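Local coordinates for putative MCP-type signal transduction protein (Campylobacter jejuni subsp. jejuni serotype O:2, PDB 4WY9) that probably senses chemical signals, directly or indirectly, through a periplasmic tandem-PAS domain and relays them for chemotaxis as a methyl-accepting receptor, at residues A[23-27]-A[192-196]; A[79-83]-A[128-134]; A[137-143]-A[169-173]; A[203-207]-A[283-289]; A[241-245]-A[254-258]. All blocks are in the same frame, centred on the assembly; numbering follows the deposited sequence. Where two conformers were deposited one is given.

Contact 1 (A[23-27]-A[192-196]); sequences YATQT and IATYL
The long N-terminal helix 8-51 of this tandem-PAS sensor meets the short helix 190-196 here, where Tyr195 of the short helix packs against Tyr23, Gln26 and Thr27 of the long one. The two segments run nearly antiparallel, at 158°, with axes 11.1 Å apart, a spacing filled by the Tyr195 ring. Tyr195 OH donates to Thr27 OG1, 2.8 Å away and near the plane of the ring at its edge. Thr27 OG1 in turn donates to Tyr23 O, 2.7 Å away. That carbonyl also takes the helical bond from Thr27 N, from the other face of its plane, so a relay ties the tyrosine to the helix backbone. Between the long N-terminal helix of this periplasmic sensor and the short helix that follows strand 179-188, Gln26 lies flat over one Tyr195 face. Its amide plane is 9° from the ring plane, with NE2 3.4 Å from Tyr195 CD2; CG anti to the backbone N (chi1 -175°) and an extended chain bring it there. Leu196 CD1 sits over the Tyr23 ring, 3.5 Å from the centroid, in a CH-pi contact. Tyr23 OH, also bonded to Arg209, shares a water with Tyr195 O.

Contact 2 (A[79-83]-A[128-134]); sequences TYLYL and IANLQVV
Tyr80, Tyr82 and Ile128 bury the most surface where strand 78-83 faces the end of helix 126-129, the turn after it and the start of helix 132-140. The Tyr80 ring receives Ile128 over one face: CG2 stands 3.9 Å from the ring centroid in a CH-pi contact, displaced toward the rim and nearest to Tyr80 CD1, while Ile128 CD1 reaches across the same face to the other edge, 3.9 Å from Tyr80 CD2. With chi1 of 46°, Tyr80 CG stands between its backbone N and carbonyl carbon, and the ring projects far enough for Leu131 CD1 to lie 3.4 Å from Tyr80 OH. The hydroxyl itself is satisfied by Asn167. Tyr82 swings the other way, CG anti to the backbone N (chi1 170°), and is touched twice. Ala129 CB lies over one face, 4.2 Å from the centroid of the Tyr82 ring, in a second CH-pi contact, and Val134 CG1 abuts the ring edge, 3.6 Å from Tyr82 CD2. No hydrogen bond crosses between the segments. In the first PDC sensor domain, of the Cache clan, strand 78-83 pairs with strands 104-110 and 179-188; on the other face of the sheet Leu81 packs on helix 59-70, while Val133 rests on strand 163-173.

Contact 3 (A[137-143]-A[169-173]); sequences ILKKAKY and AIPIF
Helix 132-140 ends at Lys140, and from Ala141 the chain runs on in extended form past strand 163-173, with CA atoms 6.3 Å apart at Ile137 and Pro171 and 7.0 Å apart at Tyr143 and Phe173. This is helix-on-sheet packing in the first PDC sensor domain, a PAS-like fold: Ala169, Pro171 and Phe173 point toward segment 137-143, whereas Ile170 and Ile172 point away from it and touch helix 8-51. Ile137 uses both its branches. CG2 presses on the proline ring, 3.5 Å from Pro171 CB, the two side chains crossing at about a right angle, and CD1 reaches along the strand to Ala169 CB at 3.8 Å. Ala141 CB, also 3.8 Å from Pro171 CG, continues the apolar seam at the helix end. Lys142 folds back, its NZ donating to Lys140 O at the last turn. Beyond it Phe173 is covered by Tyr143: Tyr143 CA lies over the Phe173 ring face, and the tyrosine ring comes edge-to-face, planes at 66° and centroids 5.2 Å apart. CG anti to the backbone N (chi1 -174°) carries the tyrosine ring across Phe173, where Tyr143 CD1 stops 3.6 Å from Phe173 CG.

Contact 4 (A[203-207]-A[283-289]); sequences KYDGE and VTAPKYS
One direct hydrogen bond crosses this contact: Ser289 OG, in the first turn of helix 287-291, donates to Asp205 O at 2.7 Å, approaching 35° out of the carbonyl plane. The serine hydroxyl is placed there by chi1 of -59°, with OG anti to its own carbonyl carbon. A water adds a second link, accepting from Asp205 N and donating to Ser289 O, so both polar groups of the Asp205 backbone are engaged. Within the loop, a type II turn from Tyr204 to Glu207 is braced by the glutamate's own carboxylate: OE1 accepts from Lys203 N at 2.8 Å, on the syn side, and from Tyr204 N nearly along its C-O axis. OE2 makes a long, weak ion pair with Arg209. In a CH-pi contact, Ala285 CB lies over one face of the Tyr204 ring, 4.0 Å from the centroid, with Lys203 CG over the opposite face. Van der Waals contacts of carbon with oxygen bring Pro286 CD within 3.4 Å of Asp205 O, and Val283 CG1 within 3.3 Å of Glu207 OE2. Thr284 O is buried without a conventional partner, receiving a CA-H...O contact from Glu207 CA at 3.3 Å. The loop leads into strand 209-213 beside strand 277-286 of the five-stranded sheet; helix 8-51 packs on Tyr204 and Val283, while Thr284 faces strand 253-258 at Tyr257.

Contact 5 (A[241-245]-A[254-258]); sequences QETYK and VFNYI. With ACT (acetate ion), chain B.
Helix segment 241-245 and edge-strand segment 254-258 have N-to-C directions 132° apart and axes 7.9 Å apart, with the CA atoms of Thr243 and Phe255 nearest, 6.3 Å. Thr243 is wedged between two aromatic side chains: OG1 is 3.4 Å from Phe255 CB and 3.4 Å from Tyr257 CD1. One face of the Phe255 ring is covered by Thr243 CA and Glu242 O. The Glu242 carboxylate, tilted 57° to that ring, brings OE2 within 3.5 Å of Phe255 CD1; CG anti to the backbone N (chi1 -172°) lays it alongside the phenyl group. Tyr244 crosses Tyr257 at about a right angle, with CE1 atoms 4.0 Å apart, and its hydroxyl is hydrogen-bonded to Asn235 O. Tyr257 OH donates to acetate OXT at 2.6 Å, and His221 and Ser260 also hold the ion. No direct hydrogen bond joins the segments; water links Glu242 OE1 to Asn256 N, which implies a hydrated rim around Glu242 and Asn256, beside the more buried Thr243, Tyr244 and Tyr257.

Overall arrangement
The five contacts fall into two groups on an elongated chain. Contacts 2 and 3, with centres about 11 Å apart, share helix 132-140 and the seven-stranded sheet of the first PDC domain, and touch through Val133 and Ala169. Contacts 4 and 5, with centres about 15 Å apart, belong to the five-stranded sheet, where Thr284 packs on Tyr257. The two groups are well separated, contact 3 lying about 44 Å from contact 4 between centres. Contact 1, between them, touches contact 4 through Tyr23 and Val283, while contacts 2 and 3 fall within the chain it encloses. The acetate, probably from the crystallisation liquor, sits at contact 5, about 5 Å from the Thr284 side chain of contact 4.

Contact 1 (A[23-27]-A[192-196])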
# COMPACT_ATOMS: atom_id res chain seq x y z
N TYR A 23 -9.05 -1.83 13.27
CA TYR A 23 -8.25 -2.26 12.14
C TYR A 23 -7.90 -1.08 11.24
O TYR A 23 -6.77 -0.99 10.74
CB TYR A 23 -9.00 -3.32 11.34
CG TYR A 23 -9.05 -4.70 11.95
CD1 TYR A 23 -7.95 -5.28 12.52
CD2 TYR A 23 -10.21 -5.47 11.86
CE1 TYR A 23 -7.97 -6.56 13.04
CE2 TYR A 23 -10.26 -6.75 12.37
CZ TYR A 23 -9.14 -7.30 12.96
OH TYR A 23 -9.22 -8.59 13.45
N ALA A 24 -8.86 -0.18 11.02
CA ALA A 24 -8.60 1.01 10.21
C ALA A 24 -7.51 1.88 10.82
O ALA A 24 -6.61 2.34 10.13
CB ALA A 24 -9.85 1.82 10.00
N THR A 25 -7.61 2.12 12.13
CA THR A 25 -6.65 2.94 12.81
C THR A 25 -5.23 2.39 12.69
O THR A 25 -4.27 3.11 12.43
CB THR A 25 -7.03 3.10 14.32
OG1 THR A 25 -8.27 3.80 14.38
CG2 THR A 25 -5.96 3.85 15.09
N GLN A 26 -5.10 1.09 12.89
CA GLN A 26 -3.81 0.45 12.82
C GLN A 26 -3.24 0.54 11.40
O GLN A 26 -2.07 0.86 11.22
CB GLN A 26 -3.90 -1.01 13.23
CG GLN A 26 -2.55 -1.69 13.29
CD GLN A 26 -2.62 -3.06 14.00
OE1 GLN A 26 -3.69 -3.49 14.43
NE2 GLN A 26 -1.52 -3.74 14.05
N THR A 27 -4.08 0.31 10.41
CA THR A 27 -3.64 0.37 9.02
C THR A 27 -3.25 1.78 8.60
O THR A 27 -2.21 2.00 7.95
CB THR A 27 -4.74 -0.16 8.10
OG1 THR A 27 -5.18 -1.45 8.57
CG2 THR A 27 -4.31 -0.27 6.66
N ILE A 192 0.09 -6.81 6.58
CA ILE A 192 -1.15 -6.29 7.13
C ILE A 192 -2.07 -7.46 7.46
O ILE A 192 -2.75 -7.46 8.50
CB ILE A 192 -1.85 -5.33 6.15
CG1 ILE A 192 -0.90 -4.21 5.71
CG2 ILE A 192 -3.14 -4.76 6.74
CD1 ILE A 192 -0.40 -3.41 6.86
N ALA A 193 -2.08 -8.47 6.60
CA ALA A 193 -2.89 -9.66 6.82
C ALA A 193 -2.52 -10.37 8.14
O ALA A 193 -3.36 -11.01 8.75
CB ALA A 193 -2.76 -10.61 5.66
N THR A 194 -1.27 -10.24 8.56
CA THR A 194 -0.82 -10.80 9.83
C THR A 194 -1.75 -10.41 10.97
O THR A 194 -2.04 -11.25 11.84
CB THR A 194 0.63 -10.38 10.16
OG1 THR A 194 1.50 -11.03 9.24
CG2 THR A 194 1.04 -10.78 11.55
N TYR A 195 -2.21 -9.17 11.00
CA TYR A 195 -3.17 -8.79 12.04
C TYR A 195 -4.61 -8.83 11.54
O TYR A 195 -5.52 -9.24 12.28
CB TYR A 195 -2.84 -7.44 12.68
CG TYR A 195 -2.87 -6.20 11.80
CD1 TYR A 195 -4.06 -5.53 11.55
CD2 TYR A 195 -1.70 -5.67 11.27
CE1 TYR A 195 -4.10 -4.40 10.78
CE2 TYR A 195 -1.72 -4.54 10.49
CZ TYR A 195 -2.90 -3.87 10.27
OH TYR A 195 -2.90 -2.75 9.48
N LEU A 196 -4.87 -8.44 10.30
CA LEU A 196 -6.24 -8.34 9.83
C LEU A 196 -6.90 -9.71 9.74
O LEU A 196 -8.12 -9.81 9.94
CB LEU A 196 -6.33 -7.60 8.50
CG LEU A 196 -7.73 -7.31 8.00
CD1 LEU A 196 -8.49 -6.47 8.98
CD2 LEU A 196 -7.70 -6.70 6.63
O HOH W 1 -7.05 -9.78 14.47

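Contact 2 (A[79-83]-A[128-134])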
# COMPACT_ATOMS: atom_id res chain seq x y z
N THR A 79 12.34 -0.70 -0.87
CA THR A 79 12.57 0.71 -1.07
C THR A 79 13.29 0.86 -2.39
O THR A 79 14.13 0.03 -2.74
CB THR A 79 13.42 1.31 0.10
OG1 THR A 79 12.61 1.30 1.33
CG2 THR A 79 13.90 2.70 -0.21
N TYR A 80 12.94 1.88 -3.16
CA TYR A 80 13.60 2.08 -4.46
C TYR A 80 13.83 3.51 -4.80
O TYR A 80 13.00 4.39 -4.52
CB TYR A 80 12.82 1.39 -5.59
CG TYR A 80 11.32 1.64 -5.54
CD1 TYR A 80 10.75 2.76 -6.16
CD2 TYR A 80 10.48 0.76 -4.88
CE1 TYR A 80 9.40 2.96 -6.12
CE2 TYR A 80 9.11 0.98 -4.82
CZ TYR A 80 8.58 2.08 -5.44
OH TYR A 80 7.20 2.31 -5.40
N LEU A 81 14.97 3.77 -5.45
CA LEU A 81 15.29 5.03 -6.08
C LEU A 81 15.47 4.80 -7.55
O LEU A 81 16.41 4.11 -7.97
CB LEU A 81 16.53 5.69 -5.48
CG LEU A 81 16.91 7.02 -6.13
CD1 LEU A 81 15.85 8.08 -5.94
CD2 LEU A 81 18.23 7.52 -5.59
N TYR A 82 14.59 5.39 -8.36
CA TYR A 82 14.67 5.35 -9.81
C TYR A 82 15.20 6.71 -10.26
O TYR A 82 14.62 7.73 -9.92
CB TYR A 82 13.29 5.04 -10.39
CG TYR A 82 13.13 5.19 -11.89
CD1 TYR A 82 14.14 4.86 -12.78
CD2 TYR A 82 11.93 5.65 -12.41
CE1 TYR A 82 13.96 5.01 -14.15
CE2 TYR A 82 11.74 5.80 -13.75
CZ TYR A 82 12.75 5.49 -14.63
OH TYR A 82 12.53 5.64 -15.98
N LEU A 83 16.31 6.74 -10.99
CA LEU A 83 16.82 7.97 -11.57
C LEU A 83 16.70 7.92 -13.09
O LEU A 83 17.15 6.95 -13.70
CB LEU A 83 18.26 8.22 -11.18
CG LEU A 83 18.52 8.40 -9.67
CD1 LEU A 83 19.99 8.60 -9.40
CD2 LEU A 83 17.75 9.56 -9.11
N ILE A 128 9.67 -1.90 -11.42
CA ILE A 128 9.67 -0.69 -10.62
C ILE A 128 9.45 0.55 -11.51
O ILE A 128 8.61 1.40 -11.21
CB ILE A 128 10.97 -0.54 -9.83
CG1 ILE A 128 11.15 -1.69 -8.84
CG2 ILE A 128 11.01 0.81 -9.09
CD1 ILE A 128 10.06 -1.81 -7.81
N ALA A 129 10.20 0.64 -12.59
CA ALA A 129 10.11 1.78 -13.46
C ALA A 129 8.75 1.93 -14.10
O ALA A 129 8.32 3.03 -14.41
CB ALA A 129 11.21 1.74 -14.52
N ASN A 130 8.07 0.80 -14.30
CA ASN A 130 6.78 0.79 -14.96
C ASN A 130 5.57 0.85 -14.03
O ASN A 130 4.43 0.81 -14.48
CB ASN A 130 6.69 -0.44 -15.87
CG ASN A 130 7.63 -0.36 -17.08
OD1 ASN A 130 7.95 0.72 -17.56
ND2 ASN A 130 8.12 -1.49 -17.53
N LEU A 131 5.82 1.03 -12.72
CA LEU A 131 4.71 1.19 -11.78
C LEU A 131 3.85 2.38 -12.18
O LEU A 131 4.37 3.42 -12.62
CB LEU A 131 5.23 1.41 -10.38
CG LEU A 131 5.86 0.25 -9.63
CD1 LEU A 131 6.51 0.76 -8.36
CD2 LEU A 131 4.84 -0.83 -9.32
N GLN A 132 2.55 2.26 -11.98
CA GLN A 132 1.65 3.37 -12.25
C GLN A 132 2.02 4.65 -11.48
O GLN A 132 1.98 5.73 -12.03
CB GLN A 132 0.20 3.00 -11.99
CG GLN A 132 -0.80 4.00 -12.51
CD GLN A 132 -0.77 4.10 -14.03
OE1 GLN A 132 -0.87 3.09 -14.71
NE2 GLN A 132 -0.62 5.27 -14.55
N VAL A 133 2.40 4.52 -10.21
CA VAL A 133 2.75 5.72 -9.45
C VAL A 133 3.97 6.40 -10.06
O VAL A 133 4.05 7.63 -10.06
CB VAL A 133 2.97 5.46 -7.92
CG1 VAL A 133 1.67 5.15 -7.20
CG2 VAL A 133 4.02 4.39 -7.64
N VAL A 134 4.92 5.61 -10.55
CA VAL A 134 6.12 6.16 -11.17
C VAL A 134 5.76 6.88 -12.45
O VAL A 134 6.22 8.00 -12.72
CB VAL A 134 7.19 5.09 -11.44
CG1 VAL A 134 8.29 5.61 -12.30
CG2 VAL A 134 7.70 4.52 -10.11

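Contact 3 (A[137-143]-A[169-173])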
# COMPACT_ATOMS: atom_id res chain seq x y z
N ILE A 137 3.99 10.14 -11.71
CA ILE A 137 4.93 11.17 -11.26
C ILE A 137 5.66 11.78 -12.47
O ILE A 137 5.75 13.00 -12.59
CB ILE A 137 5.93 10.60 -10.24
CG1 ILE A 137 5.24 10.37 -8.91
CG2 ILE A 137 7.11 11.55 -10.04
CD1 ILE A 137 5.99 9.58 -7.90
N LEU A 138 6.21 10.93 -13.33
CA LEU A 138 6.98 11.43 -14.48
C LEU A 138 6.12 12.34 -15.34
O LEU A 138 6.60 13.35 -15.86
CB LEU A 138 7.52 10.28 -15.32
CG LEU A 138 8.52 9.36 -14.64
CD1 LEU A 138 9.14 8.40 -15.57
CD2 LEU A 138 9.58 10.08 -13.85
N LYS A 139 4.84 11.99 -15.49
CA LYS A 139 3.94 12.76 -16.35
C LYS A 139 3.40 14.03 -15.69
O LYS A 139 3.21 15.04 -16.39
CB LYS A 139 2.77 11.84 -16.80
CG LYS A 139 1.67 12.52 -17.62
CD LYS A 139 2.16 12.75 -19.03
CE LYS A 139 1.16 13.56 -19.86
NZ LYS A 139 1.01 14.95 -19.30
N LYS A 140 3.11 13.98 -14.38
CA LYS A 140 2.30 15.02 -13.75
C LYS A 140 2.97 15.81 -12.64
O LYS A 140 2.51 16.90 -12.30
CB LYS A 140 1.02 14.39 -13.15
CG LYS A 140 0.25 13.55 -14.12
CD LYS A 140 -1.08 13.15 -13.59
CE LYS A 140 -1.04 12.35 -12.35
NZ LYS A 140 -2.43 11.87 -12.04
N ALA A 141 4.03 15.29 -12.04
CA ALA A 141 4.59 15.93 -10.87
C ALA A 141 5.21 17.28 -11.21
O ALA A 141 5.89 17.41 -12.23
CB ALA A 141 5.61 15.03 -10.17
N LYS A 142 4.98 18.26 -10.35
CA LYS A 142 5.50 19.61 -10.52
C LYS A 142 6.15 20.09 -9.25
O LYS A 142 5.64 19.83 -8.15
CB LYS A 142 4.38 20.57 -10.90
CG LYS A 142 3.75 20.24 -12.24
CD LYS A 142 2.50 21.02 -12.51
CE LYS A 142 1.86 20.54 -13.81
NZ LYS A 142 1.38 19.13 -13.68
N TYR A 143 7.29 20.75 -9.36
CA TYR A 143 7.99 21.25 -8.20
C TYR A 143 7.14 22.24 -7.43
O TYR A 143 6.48 23.10 -8.02
CB TYR A 143 9.30 21.89 -8.58
CG TYR A 143 10.13 22.31 -7.38
CD1 TYR A 143 10.60 21.38 -6.49
CD2 TYR A 143 10.43 23.66 -7.13
CE1 TYR A 143 11.37 21.73 -5.41
CE2 TYR A 143 11.20 24.02 -6.03
CZ TYR A 143 11.68 23.04 -5.17
OH TYR A 143 12.42 23.39 -4.06
N ALA A 169 5.09 6.65 -3.44
CA ALA A 169 6.23 7.26 -4.12
C ALA A 169 6.16 8.76 -4.22
O ALA A 169 5.06 9.35 -4.23
CB ALA A 169 6.37 6.64 -5.52
N ILE A 170 7.33 9.39 -4.28
CA ILE A 170 7.45 10.84 -4.33
C ILE A 170 8.53 11.22 -5.34
O ILE A 170 9.59 10.57 -5.39
CB ILE A 170 7.80 11.41 -2.93
CG1 ILE A 170 6.76 10.98 -1.90
CG2 ILE A 170 7.95 12.91 -2.94
CD1 ILE A 170 7.09 11.43 -0.49
N PRO A 171 8.31 12.27 -6.15
CA PRO A 171 9.35 12.78 -7.08
C PRO A 171 10.53 13.38 -6.36
O PRO A 171 10.39 13.89 -5.25
CB PRO A 171 8.63 13.85 -7.87
CG PRO A 171 7.52 14.30 -6.97
CD PRO A 171 7.07 13.04 -6.28
N ILE A 172 11.68 13.30 -7.03
CA ILE A 172 12.93 14.02 -6.72
C ILE A 172 13.13 15.08 -7.78
O ILE A 172 12.86 14.82 -8.95
CB ILE A 172 14.13 13.05 -6.67
CG1 ILE A 172 13.86 11.88 -5.72
CG2 ILE A 172 15.40 13.79 -6.26
CD1 ILE A 172 13.55 12.31 -4.31
N PHE A 173 13.58 16.27 -7.38
CA PHE A 173 13.78 17.36 -8.33
C PHE A 173 15.20 17.90 -8.33
O PHE A 173 15.89 17.83 -7.29
CB PHE A 173 12.83 18.53 -8.01
CG PHE A 173 11.36 18.18 -8.06
CD1 PHE A 173 10.71 17.72 -6.92
CD2 PHE A 173 10.62 18.34 -9.20
CE1 PHE A 173 9.36 17.41 -6.94
CE2 PHE A 173 9.27 18.01 -9.23
CZ PHE A 173 8.65 17.57 -8.11

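Contact 4 (A[203-207]-A[283-289])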
# COMPACT_ATOMS: atom_id res chain seq x y z
N LYS A 203 -14.08 -13.46 15.55
CA LYS A 203 -15.10 -13.44 16.60
C LYS A 203 -16.32 -14.22 16.20
O LYS A 203 -16.97 -14.80 17.07
CB LYS A 203 -15.47 -12.01 16.95
CG LYS A 203 -16.39 -11.91 18.15
CD LYS A 203 -16.63 -10.47 18.53
CE LYS A 203 -17.55 -10.41 19.74
NZ LYS A 203 -16.80 -10.84 20.93
N TYR A 204 -16.66 -14.23 14.93
CA TYR A 204 -17.86 -14.91 14.48
C TYR A 204 -17.53 -15.97 13.43
O TYR A 204 -16.63 -15.78 12.60
CB TYR A 204 -18.85 -13.92 13.88
CG TYR A 204 -19.24 -12.84 14.83
CD1 TYR A 204 -20.20 -13.06 15.80
CD2 TYR A 204 -18.68 -11.55 14.78
CE1 TYR A 204 -20.54 -12.10 16.68
CE2 TYR A 204 -19.06 -10.57 15.66
CZ TYR A 204 -19.99 -10.84 16.63
OH TYR A 204 -20.36 -9.88 17.54
N ASP A 205 -18.31 -17.03 13.43
CA ASP A 205 -18.20 -18.04 12.39
C ASP A 205 -18.48 -17.39 11.04
O ASP A 205 -19.52 -16.76 10.85
CB ASP A 205 -19.20 -19.17 12.66
CG ASP A 205 -18.94 -19.90 13.97
OD1 ASP A 205 -18.35 -19.35 14.88
OD2 ASP A 205 -19.27 -21.09 14.04
N GLY A 206 -17.56 -17.55 10.09
CA GLY A 206 -17.75 -17.00 8.78
C GLY A 206 -17.49 -15.53 8.66
O GLY A 206 -17.74 -14.93 7.60
N GLU A 207 -16.97 -14.90 9.72
CA GLU A 207 -16.60 -13.49 9.67
C GLU A 207 -15.60 -13.24 8.54
O GLU A 207 -14.63 -13.98 8.40
CB GLU A 207 -16.01 -13.05 11.00
CG GLU A 207 -15.37 -11.69 11.02
CD GLU A 207 -14.83 -11.30 12.37
OE1 GLU A 207 -15.11 -12.01 13.36
OE2 GLU A 207 -14.10 -10.26 12.45
N VAL A 283 -15.79 -5.45 7.67
CA VAL A 283 -15.86 -6.64 8.49
C VAL A 283 -17.31 -7.11 8.57
O VAL A 283 -18.22 -6.29 8.81
CB VAL A 283 -15.29 -6.45 9.91
CG1 VAL A 283 -15.41 -7.73 10.72
CG2 VAL A 283 -13.84 -6.04 9.83
N THR A 284 -17.53 -8.40 8.35
CA THR A 284 -18.86 -8.97 8.38
C THR A 284 -19.06 -9.96 9.51
O THR A 284 -18.10 -10.53 10.07
CB THR A 284 -19.18 -9.68 7.10
OG1 THR A 284 -18.43 -10.89 7.03
CG2 THR A 284 -18.92 -8.82 5.89
N ALA A 285 -20.34 -10.17 9.84
CA ALA A 285 -20.80 -11.23 10.73
C ALA A 285 -22.05 -11.83 10.11
O ALA A 285 -23.07 -11.15 10.03
CB ALA A 285 -21.09 -10.70 12.13
N PRO A 286 -21.98 -13.09 9.62
CA PRO A 286 -23.23 -13.73 9.13
C PRO A 286 -24.30 -13.70 10.20
O PRO A 286 -24.02 -14.01 11.36
CB PRO A 286 -22.80 -15.16 8.80
CG PRO A 286 -21.35 -15.02 8.48
CD PRO A 286 -20.83 -13.98 9.44
N LYS A 287 -25.52 -13.35 9.82
CA LYS A 287 -26.60 -13.22 10.82
C LYS A 287 -26.85 -14.53 11.52
O LYS A 287 -27.09 -14.59 12.72
CB LYS A 287 -27.86 -12.67 10.18
CG LYS A 287 -27.73 -11.25 9.69
CD LYS A 287 -28.90 -10.76 8.91
CE LYS A 287 -28.73 -9.39 8.36
NZ LYS A 287 -29.71 -8.98 7.40
N TYR A 288 -26.77 -15.63 10.78
CA TYR A 288 -27.02 -16.94 11.39
C TYR A 288 -25.94 -17.23 12.47
O TYR A 288 -26.25 -17.80 13.52
CB TYR A 288 -26.99 -18.04 10.34
CG TYR A 288 -27.42 -19.35 10.88
CD1 TYR A 288 -28.77 -19.73 10.90
CD2 TYR A 288 -26.48 -20.25 11.41
CE1 TYR A 288 -29.15 -20.93 11.43
CE2 TYR A 288 -26.88 -21.47 11.95
CZ TYR A 288 -28.20 -21.81 11.94
OH TYR A 288 -28.63 -23.03 12.47
N SER A 289 -24.69 -16.78 12.23
CA SER A 289 -23.62 -17.00 13.19
C SER A 289 -23.83 -16.19 14.46
O SER A 289 -23.47 -16.59 15.55
CB SER A 289 -22.28 -16.64 12.56
OG SER A 289 -22.05 -17.42 11.42
O HOH W 2 -20.31 -17.11 15.55

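Contact 5 (A[241-245]-A[254-258])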
# COMPACT_ATOMS: atom_id res chain seq x y z
N GLN A 241 -25.24 -3.55 -2.34
CA GLN A 241 -25.01 -2.26 -2.93
C GLN A 241 -24.98 -1.10 -1.93
O GLN A 241 -24.26 -0.12 -2.14
CB GLN A 241 -26.07 -1.99 -4.00
CG GLN A 241 -26.03 -2.97 -5.15
CD GLN A 241 -24.71 -3.00 -5.86
OE1 GLN A 241 -24.07 -1.97 -6.06
NE2 GLN A 241 -24.29 -4.18 -6.24
N GLU A 242 -25.75 -1.18 -0.85
CA GLU A 242 -25.74 -0.12 0.14
C GLU A 242 -24.34 0.01 0.75
O GLU A 242 -23.85 1.13 1.00
CB GLU A 242 -26.75 -0.38 1.25
CG GLU A 242 -26.88 0.78 2.19
CD GLU A 242 -27.93 0.57 3.27
OE1 GLU A 242 -28.45 -0.58 3.36
OE2 GLU A 242 -28.19 1.53 4.03
N THR A 243 -23.72 -1.12 1.03
CA THR A 243 -22.37 -1.14 1.59
C THR A 243 -21.39 -0.55 0.60
O THR A 243 -20.49 0.23 0.98
CB THR A 243 -21.98 -2.57 1.99
OG1 THR A 243 -22.90 -3.03 3.00
CG2 THR A 243 -20.59 -2.65 2.50
N TYR A 244 -21.52 -0.91 -0.68
CA TYR A 244 -20.61 -0.38 -1.69
C TYR A 244 -20.71 1.14 -1.83
O TYR A 244 -19.72 1.82 -2.11
CB TYR A 244 -20.87 -1.02 -3.06
CG TYR A 244 -20.70 -2.49 -3.11
CD1 TYR A 244 -19.96 -3.16 -2.14
CD2 TYR A 244 -21.30 -3.26 -4.11
CE1 TYR A 244 -19.79 -4.51 -2.18
CE2 TYR A 244 -21.14 -4.60 -4.16
CZ TYR A 244 -20.40 -5.24 -3.18
OH TYR A 244 -20.25 -6.59 -3.21
N LYS A 245 -21.92 1.67 -1.66
CA LYS A 245 -22.10 3.11 -1.73
C LYS A 245 -21.31 3.80 -0.61
O LYS A 245 -20.66 4.82 -0.85
CB LYS A 245 -23.58 3.50 -1.64
CG LYS A 245 -24.26 3.67 -2.97
CD LYS A 245 -25.22 4.83 -2.97
CE LYS A 245 -26.36 4.62 -1.99
NZ LYS A 245 -27.45 5.61 -2.22
N VAL A 254 -22.81 0.74 9.46
CA VAL A 254 -23.09 -0.68 9.58
C VAL A 254 -24.37 -1.01 8.85
O VAL A 254 -25.40 -0.38 9.07
CB VAL A 254 -23.18 -1.15 11.06
CG1 VAL A 254 -23.15 -2.70 11.06
CG2 VAL A 254 -22.03 -0.63 11.87
N PHE A 255 -24.30 -2.03 8.01
CA PHE A 255 -25.31 -2.32 7.04
C PHE A 255 -25.72 -3.78 7.03
O PHE A 255 -24.94 -4.65 7.39
CB PHE A 255 -24.79 -1.95 5.62
CG PHE A 255 -24.28 -0.56 5.52
CD1 PHE A 255 -25.13 0.49 5.39
CD2 PHE A 255 -22.92 -0.31 5.64
CE1 PHE A 255 -24.67 1.79 5.34
CE2 PHE A 255 -22.43 0.98 5.58
CZ PHE A 255 -23.31 2.03 5.42
N ASN A 256 -26.93 -4.04 6.58
CA ASN A 256 -27.28 -5.37 6.11
C ASN A 256 -26.53 -5.62 4.82
O ASN A 256 -26.47 -4.74 3.95
CB ASN A 256 -28.79 -5.49 5.91
CG ASN A 256 -29.57 -5.64 7.23
OD1 ASN A 256 -29.11 -5.26 8.32
ND2 ASN A 256 -30.75 -6.12 7.14
N TYR A 257 -25.97 -6.80 4.66
CA TYR A 257 -25.07 -7.08 3.55
C TYR A 257 -25.11 -8.55 3.18
O TYR A 257 -24.98 -9.39 4.03
CB TYR A 257 -23.64 -6.70 3.97
CG TYR A 257 -22.54 -7.00 2.97
CD1 TYR A 257 -22.37 -6.20 1.85
CD2 TYR A 257 -21.66 -8.07 3.16
CE1 TYR A 257 -21.37 -6.46 0.95
CE2 TYR A 257 -20.65 -8.33 2.24
CZ TYR A 257 -20.53 -7.53 1.14
OH TYR A 257 -19.55 -7.78 0.21
N ILE A 258 -25.25 -8.84 1.90
CA ILE A 258 -25.18 -10.20 1.41
C ILE A 258 -23.81 -10.41 0.78
O ILE A 258 -23.49 -9.79 -0.23
CB ILE A 258 -26.29 -10.53 0.40
CG1 ILE A 258 -27.66 -10.35 1.07
CG2 ILE A 258 -26.10 -11.93 -0.13
CD1 ILE A 258 -28.80 -10.63 0.15
C ACT B . -17.35 -10.36 0.60
O ACT B . -16.76 -11.41 0.21
OXT ACT B . -18.56 -10.20 0.26
CH3 ACT B . -16.62 -9.32 1.37
O HOH W 3 -28.59 -1.79 5.85
O HOH W 4 -28.61 -3.37 2.55
O HOH W 5 -25.30 -3.70 1.70